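Long-range contact in chitin-binding domain 3 protein (Micromonospora aurantiaca ATCC 27029, PDB 5OPF), which is a copper-dependent lytic polysaccharide monooxygenase that probably cleaves cellulose or related polysaccharides by oxidation: residues A[97-102]-A[156-161]. Numbering follows the deposited sequence.
Sequences NFRVKF and SIQIPA
Two central strands of the four-stranded antiparallel sheet meet here, Phe98–Phe102 running against Ile157–Ala161, with segment axes 153° apart. Three hydrogen-bonded pairs fix the register: Phe98 with Ala161, Val100 with Ile159, and Phe102 with Ile157 each exchange two N-H···O bonds. The straightest goes from Val100 N to Ile159 O, 3.0 Å long with 175° at the hydrogen. Between these pairs, CA-H···O contacts fill in, such as Gln158 CA to Val100 O at 3.3 Å.

Alternation puts Phe98, Val100, Phe102, Ile157, Ile159 and Ala161 on one face. There the methyl of Ala161 sits over the Phe98 ring, off-centre, its CB 3.8 Å from the centroid, a CH-pi contact. A chi1 of 69° tucks CG of Phe98 over its own backbone and brings the ring to that methyl. Further along, Ile159 CD1 lies 4.1 Å from Phe102 CB and also borders Val100 CG1. Val115 and Val117 of strand 110-118 and Ile140 of strand 134-140 cover this face, while Phe102 meets Trp176 edge-to-face.

The other face carries Arg99, Lys101, Gln158 and Pro160. The Arg99 chain runs roughly perpendicular to that of Gln158, whose CB lies over the rim of one guanidinium face, 3.5 Å from Arg99 NH2. A bend at chi2 folds the Gln158 amide back against Lys101, whose CG is 3.7 Å from Gln158 NE2. A water within hydrogen-bonding distance of both Gln158 OE1 and Arg99 O links side chain to backbone. At the end of the pairing, Ser156 CA makes a CA-H···O contact with Phe102 O, while its OG is hydrogen-bonded to Glu151 OE2.

A regular antiparallel pairing with an apolar face turned toward a second sheet and a mostly polar face is the pattern of a beta-sandwich, as in the immunoglobulin-like core of lytic polysaccharide monooxygenases.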
# COMPACT_ATOMS: atom_id res chain seq x y z
N ASN A 97 11.24 14.23 2.27
CA ASN A 97 11.78 13.64 1.05
C ASN A 97 12.12 12.20 1.39
O ASN A 97 13.02 11.94 2.20
CB ASN A 97 13.03 14.38 0.61
CG ASN A 97 12.73 15.72 0.04
OD1 ASN A 97 12.43 15.84 -1.15
ND2 ASN A 97 12.79 16.74 0.87
N PHE A 98 11.39 11.26 0.79
CA PHE A 98 11.55 9.86 1.12
C PHE A 98 11.50 9.06 -0.17
O PHE A 98 11.31 9.60 -1.26
CB PHE A 98 10.53 9.39 2.17
CG PHE A 98 9.11 9.35 1.68
CD1 PHE A 98 8.38 10.51 1.53
CD2 PHE A 98 8.50 8.14 1.39
CE1 PHE A 98 7.07 10.48 1.10
CE2 PHE A 98 7.20 8.09 0.96
CZ PHE A 98 6.48 9.26 0.81
N ARG A 99 11.72 7.76 -0.03
CA ARG A 99 11.78 6.83 -1.15
C ARG A 99 10.84 5.67 -0.89
O ARG A 99 10.85 5.09 0.20
CB ARG A 99 13.22 6.32 -1.32
CG ARG A 99 14.17 7.45 -1.66
CD ARG A 99 15.61 7.18 -1.26
NE ARG A 99 16.23 6.09 -2.01
CZ ARG A 99 16.50 6.12 -3.31
NH1 ARG A 99 16.17 7.17 -4.05
NH2 ARG A 99 17.10 5.08 -3.87
N VAL A 100 10.05 5.32 -1.91
CA VAL A 100 9.15 4.17 -1.85
C VAL A 100 9.83 3.02 -2.59
O VAL A 100 10.10 3.12 -3.79
CB VAL A 100 7.80 4.51 -2.50
CG1 VAL A 100 6.93 3.27 -2.64
CG2 VAL A 100 7.08 5.61 -1.70
N LYS A 101 10.10 1.92 -1.88
CA LYS A 101 10.68 0.73 -2.48
C LYS A 101 9.56 -0.21 -2.88
O LYS A 101 8.82 -0.72 -2.02
CB LYS A 101 11.63 0.02 -1.53
CG LYS A 101 12.35 -1.15 -2.20
CD LYS A 101 13.27 -1.88 -1.22
CE LYS A 101 13.80 -3.19 -1.80
NZ LYS A 101 14.73 -3.87 -0.84
N PHE A 102 9.43 -0.44 -4.19
CA PHE A 102 8.46 -1.36 -4.74
C PHE A 102 9.15 -2.67 -5.11
O PHE A 102 10.17 -2.64 -5.80
CB PHE A 102 7.76 -0.77 -5.97
CG PHE A 102 6.40 -1.34 -6.14
CD1 PHE A 102 6.22 -2.62 -6.64
CD2 PHE A 102 5.30 -0.64 -5.69
CE1 PHE A 102 4.95 -3.17 -6.69
CE2 PHE A 102 4.04 -1.18 -5.75
CZ PHE A 102 3.86 -2.44 -6.24
N SER A 156 13.20 -4.89 -7.92
CA SER A 156 12.70 -3.77 -7.14
C SER A 156 13.05 -2.45 -7.79
O SER A 156 13.90 -2.36 -8.67
CB SER A 156 13.23 -3.79 -5.71
OG SER A 156 14.64 -3.56 -5.68
N ILE A 157 12.39 -1.39 -7.33
CA ILE A 157 12.73 -0.05 -7.77
C ILE A 157 12.36 0.93 -6.67
O ILE A 157 11.42 0.70 -5.90
CB ILE A 157 12.05 0.28 -9.12
CG1 ILE A 157 12.71 1.52 -9.74
CG2 ILE A 157 10.53 0.45 -8.96
CD1 ILE A 157 12.42 1.66 -11.22
N GLN A 158 13.11 2.03 -6.59
CA GLN A 158 12.85 3.09 -5.63
C GLN A 158 12.23 4.29 -6.34
O GLN A 158 12.77 4.76 -7.35
CB GLN A 158 14.14 3.53 -4.93
CG GLN A 158 14.87 2.43 -4.16
CD GLN A 158 14.43 2.28 -2.72
OE1 GLN A 158 13.53 2.98 -2.25
NE2 GLN A 158 15.06 1.36 -2.01
N ILE A 159 11.12 4.80 -5.81
CA ILE A 159 10.43 5.96 -6.37
C ILE A 159 10.62 7.13 -5.41
O ILE A 159 10.12 7.09 -4.27
CB ILE A 159 8.93 5.70 -6.57
CG1 ILE A 159 8.69 4.49 -7.48
CG2 ILE A 159 8.26 6.93 -7.16
CD1 ILE A 159 8.16 3.28 -6.78
N PRO A 160 11.31 8.19 -5.81
CA PRO A 160 11.43 9.37 -4.95
C PRO A 160 10.08 10.04 -4.75
O PRO A 160 9.24 10.08 -5.65
CB PRO A 160 12.37 10.30 -5.73
CG PRO A 160 13.06 9.41 -6.71
CD PRO A 160 12.08 8.33 -7.06
N ALA A 161 9.89 10.58 -3.55
CA ALA A 161 8.65 11.25 -3.19
C ALA A 161 8.99 12.43 -2.29
O ALA A 161 9.90 12.33 -1.45
CB ALA A 161 7.69 10.30 -2.47
O HOH W 1 12.81 2.87 0.44